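Local structure of L-lysine 6-monooxygenase involved in desferrioxamine biosynthesis (Erwinia amylovora CFBP1430, 5O8P) at residues Ile14-Phe19 with Gly115-Asn120; Leu21-Leu26 with Gly35-Gln40; Ser73-Leu78 with Ala111-Asn116. The protein is an FAD- and NADPH-dependent monooxygenase that probably N-hydroxylates cadaverine during biosynthesis of the siderophore desferrioxamine. All coordinates share one frame; numbering follows the deposited sequence.

Interaction 1 of 3, residues Ile14-Phe19 with Gly115-Asn120; sequences IGIGPF and GNLRWN. With FAD (flavin-adenine dinucleotide), chain C.
Ile16 meets Leu117 and Trp119 through carbon atoms alone, and no hydrogen bond crosses between the two segments. The main apolar contact is a CH-pi interaction: Ile16 CD1 stands over one face of the Trp119 indole, 4.0 Å from the centroid of the six-membered ring and 12° off its normal. The other branch, CG2, comes to 3.7 Å from Trp119 CH2 at the rim of the same ring. CD1 also touches Leu117 CD2 at 3.9 Å. With CG1 anti to the carbonyl carbon (chi1 -55°) and the chain extended beyond it, Ile16 sends CD1 out to both partners.

The main chain of the turn and the side chains that follow it meet the cofactor. Gly15 and Gly17 are part of a glycine-rich turn of the Rossmann type; Gly15 CA lies 3.2 Å from FAD O4B, and Gly17, the N-cap of helix 18-27, puts its CA 3.0 Å from FAD O5B. Phe19 CE2 comes to 3.2 Å from FAD O5', which lies oblique to the ring.

The chemistry thus divides: the glycines bring the bare main chain up to the ribose and pyrophosphate, while the isoleucine between them packs the turn on the segment through strand 117-118 with purely apolar contacts.

Interaction 2 of 3, residues Leu21-Leu26 with Gly35-Gln40; sequences LGLACL and GVFLDQ. With FAD (flavin-adenine dinucleotide), chain C.
Helix 18-27 lies against strand 35-38 with Ala24 and Phe37 as the nearest backbone pair, their CA atoms 7.4 Å apart, and no hydrogen bond joins the two segments. The gap is filled by the phenyl ring of Phe37. Its CG is anti to the carbonyl carbon and beside the backbone N (chi1 -68°), which directs the ring at the helix. Ala24 CB sits over one face, displaced toward the rim: it is 3.8 Å from the centroid, 27° off the normal, in a CH-pi contact, and CE2 is the ring atom it approaches most closely. Leu23 comes at the ring differently, with CG in the ring plane at the edge, 3.9 Å from Phe37 CZ, and the two side chains crossing at about a right angle.

Helix and strand are the second and third elements of the beta-alpha-beta unit made by strand 8-14, helix 18-27 and strand 35-38, the start of a dinucleotide-binding fold. Leu117 also packs on Phe37 and Ala24, and Phe11 brings its ring to Phe37 at a steep angle.

Past the end of strand 35-38 the chain turns to FAD, where an acidic residue meets the adenosine ribose, as is classical for Rossmann folds. Asp39 OD1 is 2.7 Å from FAD O3B and also accepts from Ile16 N, while OD2 accepts from Asn41 N, so both carboxylate oxygens are engaged. The Gln40 amide lies over one face of the adenine, its NE2 3.3 Å from FAD C4A.

Interaction 3 of 3, residues Ser73-Leu78 with Ala111-Asn116; sequences SPYSLL and AERLGN
Tyr75 holds CG anti to its carbonyl carbon (chi1 -63°), and Arg113 bends at chi3 (83°); together these torsions bring the phenol ring and the guanidinium to one another. The tyrosine is presented by a type I beta turn from Ser73 to Ser76 that also contains an ST turn, in which Ser73 OG accepts from Tyr75 N at 3.0 Å. Ser76 then serves as N-cap of helix 77-83, its OG bonded to Asn79 N. The partner segment is the C-terminal end of helix 100-113, where Leu114 is the first residue to leave helical geometry.

Arg113 and Tyr75 form an off-centre cation-pi pair, with Arg113 CZ 4.8 Å from the ring centroid. The guanidinium is not laid flat on the ring: the two planes are 81° apart, and Tyr75 OH lies at the guanidinium edge, in its plane, 3.7 Å from Arg113 NE. Pro74 takes a face of the same group, with CB over the guanidinium and CG 3.5 Å from NH2. Pro74 also packs on Thr72 of the second subunit, so this outer part of the contact lies next to a subunit interface.

Farther inside, Leu114 and Cys25 pack on the tyrosine. The phenol oxygen is satisfied by Glu28 OE1, and the other oxygen of that carboxylate, OE2, accepts from Gly115 N; Glu28 therefore ties both segments to the chain just past helix 18-27. Beside the buried hydroxyl, the CD2 branch of Leu114 approaches Tyr75 CZ to 3.5 Å.

In the fold
The three contacts cluster at helix 18-27, all on one side of the chain's centre: interactions 1 and 2 use it, and side chains of interaction 3 pack on it. The first two have centres about 4 Å apart, touch FAD and reach neighbouring parallel strands, 35-38 and 117-118, of one mixed sheet; along the chain, interaction 2 is nested within the loop closed by interaction 1. Interaction 3 opens after interaction 2 closes and ends on Gly115 and Asn116, shared with interaction 1; its centre is about 12 and 11 Å from those of interactions 1 and 2. Asn116 also bonds to Phe37 and Ala24 of interaction 2. The cofactor-binding turn thus connects to helix 100-113 and the subunit border.

Interaction 1 of 3, residues Ile14-Phe19 with Gly115-Asn120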
loop_
_atom_site.group_PDB
_atom_site.type_symbol
_atom_site.label_atom_id
_atom_site.label_comp_id
_atom_site.label_asym_id
_atom_site.label_seq_id
_atom_site.Cartn_x
_atom_site.Cartn_y
_atom_site.Cartn_z
ATOM N N ILE B 14 -14.070 -14.564 -36.987
ATOM C CA ILE B 14 -12.786 -14.759 -37.667
ATOM C C ILE B 14 -11.694 -14.147 -36.804
ATOM O O ILE B 14 -11.644 -12.947 -36.643
ATOM C CB ILE B 14 -12.783 -14.088 -39.045
ATOM C CG1 ILE B 14 -13.879 -14.687 -39.918
ATOM C CG2 ILE B 14 -11.410 -14.201 -39.699
ATOM C CD1 ILE B 14 -14.075 -13.949 -41.232
ATOM N N GLY B 15 -10.822 -14.987 -36.275
ATOM C CA GLY B 15 -9.787 -14.601 -35.321
ATOM C C GLY B 15 -10.206 -15.028 -33.935
ATOM O O GLY B 15 -11.347 -14.827 -33.576
ATOM N N ILE B 16 -9.309 -15.654 -33.180
ATOM C CA ILE B 16 -9.579 -16.062 -31.807
ATOM C C ILE B 16 -8.497 -15.472 -30.899
ATOM O O ILE B 16 -7.572 -16.159 -30.404
ATOM C CB ILE B 16 -9.686 -17.594 -31.648
ATOM C CG1 ILE B 16 -10.735 -18.159 -32.600
ATOM C CG2 ILE B 16 -10.088 -17.963 -30.221
ATOM C CD1 ILE B 16 -10.648 -19.667 -32.751
ATOM N N GLY B 17 -8.618 -14.167 -30.712
ATOM C CA GLY B 17 -7.887 -13.470 -29.665
ATOM C C GLY B 17 -8.706 -13.563 -28.408
ATOM O O GLY B 17 -9.719 -14.253 -28.404
ATOM N N PRO B 18 -8.289 -12.869 -27.336
ATOM C CA PRO B 18 -9.072 -12.913 -26.096
ATOM C C PRO B 18 -10.484 -12.374 -26.249
ATOM O O PRO B 18 -11.385 -12.845 -25.541
ATOM C CB PRO B 18 -8.269 -12.043 -25.124
ATOM C CG PRO B 18 -6.928 -11.858 -25.755
ATOM C CD PRO B 18 -7.139 -11.957 -27.229
ATOM N N PHE B 19 -10.683 -11.435 -27.171
ATOM C CA PHE B 19 -12.033 -10.926 -27.437
ATOM C C PHE B 19 -12.987 -11.961 -28.060
ATOM O O PHE B 19 -14.042 -12.223 -27.487
ATOM C CB PHE B 19 -11.983 -9.640 -28.275
ATOM C CG PHE B 19 -11.210 -8.540 -27.626
ATOM C CD1 PHE B 19 -11.395 -8.228 -26.268
ATOM C CD2 PHE B 19 -10.321 -7.786 -28.348
ATOM C CE1 PHE B 19 -10.687 -7.222 -25.659
ATOM C CE2 PHE B 19 -9.614 -6.760 -27.730
ATOM C CZ PHE B 19 -9.788 -6.502 -26.390
ATOM N N GLY B 115 -16.227 -26.167 -27.728
ATOM C CA GLY B 115 -16.521 -26.894 -28.950
ATOM C C GLY B 115 -16.575 -26.043 -30.213
ATOM O O GLY B 115 -16.398 -26.562 -31.309
ATOM N N ASN B 116 -16.812 -24.743 -30.074
ATOM C CA ASN B 116 -17.093 -23.881 -31.235
ATOM C C ASN B 116 -15.866 -23.259 -31.902
ATOM O O ASN B 116 -16.020 -22.375 -32.743
ATOM C CB ASN B 116 -18.124 -22.799 -30.884
ATOM C CG ASN B 116 -17.792 -22.039 -29.616
ATOM O OD1 ASN B 116 -16.733 -22.235 -29.014
ATOM N ND2 ASN B 116 -18.723 -21.169 -29.183
ATOM N N LEU B 117 -14.664 -23.725 -31.562
ATOM C CA LEU B 117 -13.429 -23.181 -32.151
ATOM C C LEU B 117 -12.875 -24.104 -33.225
ATOM O O LEU B 117 -12.897 -25.305 -33.041
ATOM C CB LEU B 117 -12.366 -22.977 -31.062
ATOM C CG LEU B 117 -12.812 -22.171 -29.841
ATOM C CD1 LEU B 117 -11.646 -22.005 -28.877
ATOM C CD2 LEU B 117 -13.398 -20.826 -30.277
ATOM N N ARG B 118 -12.390 -23.530 -34.326
ATOM C CA ARG B 118 -11.742 -24.266 -35.408
ATOM C C ARG B 118 -10.349 -23.688 -35.649
ATOM O O ARG B 118 -10.195 -22.644 -36.297
ATOM C CB ARG B 118 -12.572 -24.183 -36.705
ATOM C CG ARG B 118 -12.902 -25.540 -37.289
ATOM C CD ARG B 118 -14.319 -25.998 -37.011
ATOM N NE ARG B 118 -14.606 -26.213 -35.593
ATOM C CZ ARG B 118 -15.751 -26.714 -35.108
ATOM N NH1 ARG B 118 -16.748 -27.095 -35.916
ATOM N NH2 ARG B 118 -15.902 -26.842 -33.795
ATOM N N TRP B 119 -9.333 -24.362 -35.123
ATOM C CA TRP B 119 -7.945 -23.914 -35.294
ATOM C C TRP B 119 -7.387 -24.308 -36.665
ATOM O O TRP B 119 -8.032 -25.029 -37.417
ATOM C CB TRP B 119 -7.063 -24.473 -34.170
ATOM C CG TRP B 119 -7.501 -24.019 -32.821
ATOM C CD1 TRP B 119 -8.169 -24.751 -31.889
ATOM C CD2 TRP B 119 -7.346 -22.711 -32.274
ATOM N NE1 TRP B 119 -8.437 -23.982 -30.786
ATOM C CE2 TRP B 119 -7.937 -22.724 -30.992
ATOM C CE3 TRP B 119 -6.758 -21.525 -32.739
ATOM C CZ2 TRP B 119 -7.955 -21.599 -30.161
ATOM C CZ3 TRP B 119 -6.776 -20.401 -31.925
ATOM C CH2 TRP B 119 -7.366 -20.446 -30.645
ATOM N N ASN B 120 -6.190 -23.823 -36.984
ATOM C CA ASN B 120 -5.506 -24.143 -38.252
ATOM C C ASN B 120 -6.369 -23.835 -39.486
ATOM O O ASN B 120 -6.407 -24.594 -40.422
ATOM C CB ASN B 120 -5.013 -25.601 -38.249
ATOM C CG ASN B 120 -3.947 -25.853 -37.187
ATOM O OD1 ASN B 120 -4.128 -26.695 -36.305
ATOM N ND2 ASN B 120 -2.834 -25.100 -37.252
HETATM P PA FAD C . -5.155 -11.098 -30.983
HETATM O O1A FAD C . -4.133 -11.844 -30.146
HETATM O O2A FAD C . -4.684 -10.079 -31.992
HETATM O O5B FAD C . -6.020 -12.246 -31.721
HETATM C C5B FAD C . -6.156 -12.317 -33.136
HETATM C C4B FAD C . -6.143 -13.746 -33.666
HETATM O O4B FAD C . -6.709 -13.766 -34.986
HETATM C C3B FAD C . -4.733 -14.311 -33.795
HETATM O O3B FAD C . -4.708 -15.627 -33.225
HETATM C C2B FAD C . -4.443 -14.284 -35.295
HETATM O O2B FAD C . -3.576 -15.330 -35.745
HETATM C C1B FAD C . -5.828 -14.449 -35.890
HETATM N N9A FAD C . -5.993 -14.017 -37.304
HETATM C C8A FAD C . -5.648 -12.847 -37.880
HETATM N N7A FAD C . -5.977 -12.853 -39.203
HETATM C C5A FAD C . -6.545 -14.045 -39.484
HETATM C C6A FAD C . -7.122 -14.729 -40.674
HETATM N N6A FAD C . -7.162 -14.117 -41.883
HETATM N N1A FAD C . -7.612 -15.987 -40.515
HETATM C C2A FAD C . -7.584 -16.622 -39.324
HETATM N N3A FAD C . -7.069 -16.064 -38.212
HETATM C C4A FAD C . -6.550 -14.805 -38.226
HETATM N N1 FAD C . -5.122 -5.338 -22.491
HETATM C C2 FAD C . -5.642 -5.415 -21.238
HETATM O O2 FAD C . -6.813 -5.011 -21.060
HETATM N N3 FAD C . -4.944 -5.916 -20.194
HETATM C C4 FAD C . -3.683 -6.364 -20.331
HETATM O O4 FAD C . -3.057 -6.816 -19.353
HETATM C C4X FAD C . -3.042 -6.314 -21.669
HETATM N N5 FAD C . -1.780 -6.752 -21.874
HETATM C C5X FAD C . -1.224 -6.689 -23.107
HETATM C C6 FAD C . 0.081 -7.153 -23.258
HETATM C C7 FAD C . 0.719 -7.122 -24.496
HETATM C C7M FAD C . 2.135 -7.627 -24.633
HETATM C C8 FAD C . -0.016 -6.582 -25.676
HETATM C C8M FAD C . 0.651 -6.537 -27.024
HETATM C C9 FAD C . -1.322 -6.111 -25.535
HETATM C C9A FAD C . -1.979 -6.138 -24.291
HETATM N N10 FAD C . -3.323 -5.670 -24.097
HETATM C C10 FAD C . -3.861 -5.752 -22.781
HETATM C "C1'" FAD C . -4.175 -5.114 -25.183
HETATM C "C2'" FAD C . -5.096 -6.179 -25.823
HETATM O "O2'" FAD C . -5.750 -6.959 -24.801
HETATM C "C3'" FAD C . -4.372 -7.120 -26.805
HETATM O "O3'" FAD C . -3.805 -6.372 -27.891
HETATM C "C4'" FAD C . -5.282 -8.210 -27.388
HETATM O "O4'" FAD C . -4.489 -9.341 -27.765
HETATM C "C5'" FAD C . -6.070 -7.736 -28.606
HETATM O "O5'" FAD C . -7.230 -8.557 -28.758
HETATM P P FAD C . -7.451 -9.413 -30.094
HETATM O O1P FAD C . -8.718 -10.225 -29.923
HETATM O O2P FAD C . -7.351 -8.395 -31.195
HETATM O O3P FAD C . -6.157 -10.384 -29.915
#

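Interaction 2 of 3, residues Leu21-Leu26 with Gly35-Gln40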
loop_
_atom_site.group_PDB
_atom_site.type_symbol
_atom_site.label_atom_id
_atom_site.label_comp_id
_atom_site.label_asym_id
_atom_site.label_seq_id
_atom_site.Cartn_x
_atom_site.Cartn_y
_atom_site.Cartn_z
ATOM N N LEU B 21 -12.445 -15.176 -28.212
ATOM C CA LEU B 21 -12.468 -16.308 -27.281
ATOM C C LEU B 21 -13.510 -16.046 -26.199
ATOM O O LEU B 21 -14.194 -16.963 -25.744
ATOM C CB LEU B 21 -11.091 -16.542 -26.653
ATOM C CG LEU B 21 -10.982 -17.734 -25.695
ATOM C CD1 LEU B 21 -11.319 -19.035 -26.409
ATOM C CD2 LEU B 21 -9.594 -17.830 -25.055
ATOM N N GLY B 22 -13.625 -14.786 -25.782
ATOM C CA GLY B 22 -14.688 -14.359 -24.876
ATOM C C GLY B 22 -16.047 -14.598 -25.480
ATOM O O GLY B 22 -16.861 -15.320 -24.903
ATOM N N LEU B 23 -16.282 -14.021 -26.657
ATOM C CA LEU B 23 -17.549 -14.233 -27.379
ATOM C C LEU B 23 -17.899 -15.715 -27.477
ATOM O O LEU B 23 -19.064 -16.096 -27.320
ATOM C CB LEU B 23 -17.496 -13.628 -28.785
ATOM C CG LEU B 23 -18.801 -13.575 -29.585
ATOM C CD1 LEU B 23 -19.942 -13.017 -28.768
ATOM C CD2 LEU B 23 -18.604 -12.749 -30.843
ATOM N N ALA B 24 -16.885 -16.549 -27.711
ATOM C CA ALA B 24 -17.081 -17.986 -27.827
ATOM C C ALA B 24 -17.582 -18.614 -26.538
ATOM O O ALA B 24 -18.516 -19.421 -26.582
ATOM C CB ALA B 24 -15.801 -18.664 -28.276
ATOM N N CYS B 25 -16.979 -18.258 -25.404
ATOM C CA CYS B 25 -17.450 -18.774 -24.114
ATOM C C CYS B 25 -18.848 -18.279 -23.784
ATOM O O CYS B 25 -19.647 -18.986 -23.192
ATOM C CB CYS B 25 -16.529 -18.355 -22.980
ATOM S SG CYS B 25 -14.806 -18.818 -23.154
ATOM N N LEU B 26 -19.130 -17.039 -24.144
ATOM C CA LEU B 26 -20.436 -16.466 -23.881
ATOM C C LEU B 26 -21.492 -17.039 -24.802
ATOM O O LEU B 26 -22.617 -17.224 -24.357
ATOM C CB LEU B 26 -20.400 -14.937 -23.962
ATOM C CG LEU B 26 -19.614 -14.259 -22.833
ATOM C CD1 LEU B 26 -19.516 -12.757 -23.073
ATOM C CD2 LEU B 26 -20.245 -14.534 -21.478
ATOM N N GLY B 35 -22.830 -20.854 -33.783
ATOM C CA GLY B 35 -21.703 -20.005 -34.125
ATOM C C GLY B 35 -20.421 -20.815 -34.168
ATOM O O GLY B 35 -20.304 -21.857 -33.534
ATOM N N VAL B 36 -19.471 -20.335 -34.946
ATOM C CA VAL B 36 -18.194 -20.992 -35.066
ATOM C C VAL B 36 -17.098 -19.935 -35.208
ATOM O O VAL B 36 -17.342 -18.828 -35.713
ATOM C CB VAL B 36 -18.208 -21.985 -36.251
ATOM C CG1 VAL B 36 -18.181 -21.263 -37.585
ATOM C CG2 VAL B 36 -17.072 -22.985 -36.162
ATOM N N PHE B 37 -15.901 -20.290 -34.750
ATOM C CA PHE B 37 -14.789 -19.376 -34.705
ATOM C C PHE B 37 -13.594 -19.973 -35.413
ATOM O O PHE B 37 -13.200 -21.091 -35.114
ATOM C CB PHE B 37 -14.429 -19.097 -33.252
ATOM C CG PHE B 37 -15.474 -18.324 -32.516
ATOM C CD1 PHE B 37 -15.454 -16.935 -32.511
ATOM C CD2 PHE B 37 -16.514 -18.983 -31.862
ATOM C CE1 PHE B 37 -16.428 -16.221 -31.840
ATOM C CE2 PHE B 37 -17.502 -18.270 -31.200
ATOM C CZ PHE B 37 -17.444 -16.894 -31.175
ATOM N N LEU B 38 -13.003 -19.200 -36.319
ATOM C CA LEU B 38 -11.908 -19.638 -37.179
ATOM C C LEU B 38 -10.635 -18.875 -36.848
ATOM O O LEU B 38 -10.659 -17.661 -36.842
ATOM C CB LEU B 38 -12.271 -19.339 -38.635
ATOM C CG LEU B 38 -13.228 -20.244 -39.409
ATOM C CD1 LEU B 38 -14.210 -20.996 -38.533
ATOM C CD2 LEU B 38 -13.943 -19.443 -40.490
ATOM N N ASP B 39 -9.526 -19.574 -36.617
ATOM C CA ASP B 39 -8.214 -18.934 -36.406
ATOM C C ASP B 39 -7.118 -19.716 -37.142
ATOM O O ASP B 39 -7.202 -20.938 -37.250
ATOM C CB ASP B 39 -7.900 -18.865 -34.908
ATOM C CG ASP B 39 -6.704 -17.966 -34.583
ATOM O OD1 ASP B 39 -6.904 -16.750 -34.392
ATOM O OD2 ASP B 39 -5.565 -18.470 -34.513
ATOM N N GLN B 40 -6.099 -19.012 -37.636
ATOM C CA GLN B 40 -5.055 -19.627 -38.457
ATOM C C GLN B 40 -3.958 -20.349 -37.667
ATOM O O GLN B 40 -3.303 -21.251 -38.199
ATOM C CB GLN B 40 -4.449 -18.608 -39.413
ATOM C CG GLN B 40 -3.552 -17.571 -38.796
ATOM C CD GLN B 40 -3.300 -16.424 -39.752
ATOM O OE1 GLN B 40 -2.960 -16.610 -40.937
ATOM N NE2 GLN B 40 -3.473 -15.229 -39.245
HETATM P PA FAD C . -5.155 -11.098 -30.983
HETATM O O1A FAD C . -4.133 -11.844 -30.146
HETATM O O2A FAD C . -4.684 -10.079 -31.992
HETATM O O5B FAD C . -6.020 -12.246 -31.721
HETATM C C5B FAD C . -6.156 -12.317 -33.136
HETATM C C4B FAD C . -6.143 -13.746 -33.666
HETATM O O4B FAD C . -6.709 -13.766 -34.986
HETATM C C3B FAD C . -4.733 -14.311 -33.795
HETATM O O3B FAD C . -4.708 -15.627 -33.225
HETATM C C2B FAD C . -4.443 -14.284 -35.295
HETATM O O2B FAD C . -3.576 -15.330 -35.745
HETATM C C1B FAD C . -5.828 -14.449 -35.890
HETATM N N9A FAD C . -5.993 -14.017 -37.304
HETATM C C8A FAD C . -5.648 -12.847 -37.880
HETATM N N7A FAD C . -5.977 -12.853 -39.203
HETATM C C5A FAD C . -6.545 -14.045 -39.484
HETATM C C6A FAD C . -7.122 -14.729 -40.674
HETATM N N6A FAD C . -7.162 -14.117 -41.883
HETATM N N1A FAD C . -7.612 -15.987 -40.515
HETATM C C2A FAD C . -7.584 -16.622 -39.324
HETATM N N3A FAD C . -7.069 -16.064 -38.212
HETATM C C4A FAD C . -6.550 -14.805 -38.226
HETATM N N1 FAD C . -5.122 -5.338 -22.491
HETATM C C2 FAD C . -5.642 -5.415 -21.238
HETATM O O2 FAD C . -6.813 -5.011 -21.060
HETATM N N3 FAD C . -4.944 -5.916 -20.194
HETATM C C4 FAD C . -3.683 -6.364 -20.331
HETATM O O4 FAD C . -3.057 -6.816 -19.353
HETATM C C4X FAD C . -3.042 -6.314 -21.669
HETATM N N5 FAD C . -1.780 -6.752 -21.874
HETATM C C5X FAD C . -1.224 -6.689 -23.107
HETATM C C6 FAD C . 0.081 -7.153 -23.258
HETATM C C7 FAD C . 0.719 -7.122 -24.496
HETATM C C7M FAD C . 2.135 -7.627 -24.633
HETATM C C8 FAD C . -0.016 -6.582 -25.676
HETATM C C8M FAD C . 0.651 -6.537 -27.024
HETATM C C9 FAD C . -1.322 -6.111 -25.535
HETATM C C9A FAD C . -1.979 -6.138 -24.291
HETATM N N10 FAD C . -3.323 -5.670 -24.097
HETATM C C10 FAD C . -3.861 -5.752 -22.781
HETATM C "C1'" FAD C . -4.175 -5.114 -25.183
HETATM C "C2'" FAD C . -5.096 -6.179 -25.823
HETATM O "O2'" FAD C . -5.750 -6.959 -24.801
HETATM C "C3'" FAD C . -4.372 -7.120 -26.805
HETATM O "O3'" FAD C . -3.805 -6.372 -27.891
HETATM C "C4'" FAD C . -5.282 -8.210 -27.388
HETATM O "O4'" FAD C . -4.489 -9.341 -27.765
HETATM C "C5'" FAD C . -6.070 -7.736 -28.606
HETATM O "O5'" FAD C . -7.230 -8.557 -28.758
HETATM P P FAD C . -7.451 -9.413 -30.094
HETATM O O1P FAD C . -8.718 -10.225 -29.923
HETATM O O2P FAD C . -7.351 -8.395 -31.195
HETATM O O3P FAD C . -6.157 -10.384 -29.915
#

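Interaction 3 of 3, residues Ser73-Leu78 with Ala111-Asn116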
loop_
_atom_site.group_PDB
_atom_site.type_symbol
_atom_site.label_atom_id
_atom_site.label_comp_id
_atom_site.label_asym_id
_atom_site.label_seq_id
_atom_site.Cartn_x
_atom_site.Cartn_y
_atom_site.Cartn_z
ATOM N N SER B 73 -20.736 -18.464 -15.381
ATOM C CA SER B 73 -20.172 -19.230 -16.493
ATOM C C SER B 73 -19.041 -20.110 -16.014
ATOM O O SER B 73 -18.215 -19.675 -15.188
ATOM C CB SER B 73 -19.631 -18.341 -17.612
ATOM O OG SER B 73 -18.872 -19.119 -18.550
ATOM N N PRO B 74 -18.994 -21.353 -16.527
ATOM C CA PRO B 74 -17.892 -22.240 -16.181
ATOM C C PRO B 74 -16.548 -21.824 -16.798
ATOM O O PRO B 74 -15.517 -22.319 -16.347
ATOM C CB PRO B 74 -18.364 -23.603 -16.674
ATOM C CG PRO B 74 -19.353 -23.305 -17.735
ATOM C CD PRO B 74 -19.973 -21.993 -17.422
ATOM N N TYR B 75 -16.545 -20.888 -17.753
ATOM C CA TYR B 75 -15.285 -20.348 -18.293
ATOM C C TYR B 75 -14.654 -19.233 -17.466
ATOM O O TYR B 75 -13.696 -18.602 -17.911
ATOM C CB TYR B 75 -15.484 -19.889 -19.746
ATOM C CG TYR B 75 -15.848 -21.050 -20.607
ATOM C CD1 TYR B 75 -14.875 -21.923 -21.037
ATOM C CD2 TYR B 75 -17.161 -21.330 -20.917
ATOM C CE1 TYR B 75 -15.191 -23.025 -21.805
ATOM C CE2 TYR B 75 -17.492 -22.427 -21.686
ATOM C CZ TYR B 75 -16.500 -23.272 -22.118
ATOM O OH TYR B 75 -16.806 -24.362 -22.870
ATOM N N SER B 76 -15.156 -18.995 -16.260
ATOM C CA SER B 76 -14.599 -17.941 -15.403
ATOM C C SER B 76 -13.201 -18.309 -14.951
ATOM O O SER B 76 -12.852 -19.484 -14.861
ATOM C CB SER B 76 -15.482 -17.701 -14.173
ATOM O OG SER B 76 -15.288 -18.720 -13.209
ATOM N N LEU B 77 -12.409 -17.287 -14.659
ATOM C CA LEU B 77 -11.071 -17.457 -14.082
ATOM C C LEU B 77 -11.134 -18.166 -12.723
ATOM O O LEU B 77 -10.286 -18.998 -12.426
ATOM C CB LEU B 77 -10.375 -16.098 -13.976
ATOM C CG LEU B 77 -8.952 -15.957 -13.455
ATOM C CD1 LEU B 77 -8.882 -15.939 -11.932
ATOM C CD2 LEU B 77 -8.063 -17.030 -14.049
ATOM N N LEU B 78 -12.136 -17.837 -11.914
ATOM C CA LEU B 78 -12.322 -18.491 -10.616
ATOM C C LEU B 78 -12.670 -19.962 -10.771
ATOM O O LEU B 78 -12.199 -20.795 -10.002
ATOM C CB LEU B 78 -13.381 -17.764 -9.774
ATOM C CG LEU B 78 -12.905 -16.437 -9.183
ATOM C CD1 LEU B 78 -14.054 -15.751 -8.480
ATOM C CD2 LEU B 78 -11.751 -16.641 -8.211
ATOM N N ALA B 111 -10.068 -22.483 -24.233
ATOM C CA ALA B 111 -10.079 -22.832 -25.655
ATOM C C ALA B 111 -10.184 -24.343 -25.866
ATOM O O ALA B 111 -10.878 -24.792 -26.758
ATOM C CB ALA B 111 -8.843 -22.287 -26.348
ATOM N N GLU B 112 -9.500 -25.108 -25.027
ATOM C CA GLU B 112 -9.569 -26.569 -25.058
ATOM C C GLU B 112 -10.995 -27.067 -24.719
ATOM O O GLU B 112 -11.544 -27.897 -25.433
ATOM C CB GLU B 112 -8.503 -27.169 -24.112
ATOM C CG GLU B 112 -7.916 -28.510 -24.535
ATOM C CD GLU B 112 -8.880 -29.691 -24.378
ATOM O OE1 GLU B 112 -9.747 -29.665 -23.465
ATOM O OE2 GLU B 112 -8.764 -30.658 -25.177
ATOM N N ARG B 113 -11.602 -26.526 -23.662
ATOM C CA ARG B 113 -12.947 -26.952 -23.207
ATOM C C ARG B 113 -14.046 -26.677 -24.241
ATOM O O ARG B 113 -15.039 -27.395 -24.304
ATOM C CB ARG B 113 -13.325 -26.257 -21.888
ATOM C CG ARG B 113 -13.735 -27.177 -20.747
ATOM C CD ARG B 113 -14.279 -26.388 -19.552
ATOM N NE ARG B 113 -15.693 -26.072 -19.789
ATOM C CZ ARG B 113 -16.723 -26.327 -18.970
ATOM N NH1 ARG B 113 -16.545 -26.889 -17.763
ATOM N NH2 ARG B 113 -17.963 -26.010 -19.377
ATOM N N LEU B 114 -13.878 -25.620 -25.029
ATOM C CA LEU B 114 -14.899 -25.201 -25.980
ATOM C C LEU B 114 -15.021 -26.147 -27.164
ATOM O O LEU B 114 -14.063 -26.819 -27.554
ATOM C CB LEU B 114 -14.609 -23.791 -26.513
ATOM C CG LEU B 114 -14.841 -22.622 -25.551
ATOM C CD1 LEU B 114 -14.055 -21.388 -25.997
ATOM C CD2 LEU B 114 -16.315 -22.303 -25.466
ATOM N N GLY B 115 -16.227 -26.167 -27.728
ATOM C CA GLY B 115 -16.521 -26.894 -28.950
ATOM C C GLY B 115 -16.575 -26.043 -30.213
ATOM O O GLY B 115 -16.398 -26.562 -31.309
ATOM N N ASN B 116 -16.812 -24.743 -30.074
ATOM C CA ASN B 116 -17.093 -23.881 -31.235
ATOM C C ASN B 116 -15.866 -23.259 -31.902
ATOM O O ASN B 116 -16.020 -22.375 -32.743
ATOM C CB ASN B 116 -18.124 -22.799 -30.884
ATOM C CG ASN B 116 -17.792 -22.039 -29.616
ATOM O OD1 ASN B 116 -16.733 -22.235 -29.014
ATOM N ND2 ASN B 116 -18.723 -21.169 -29.183
#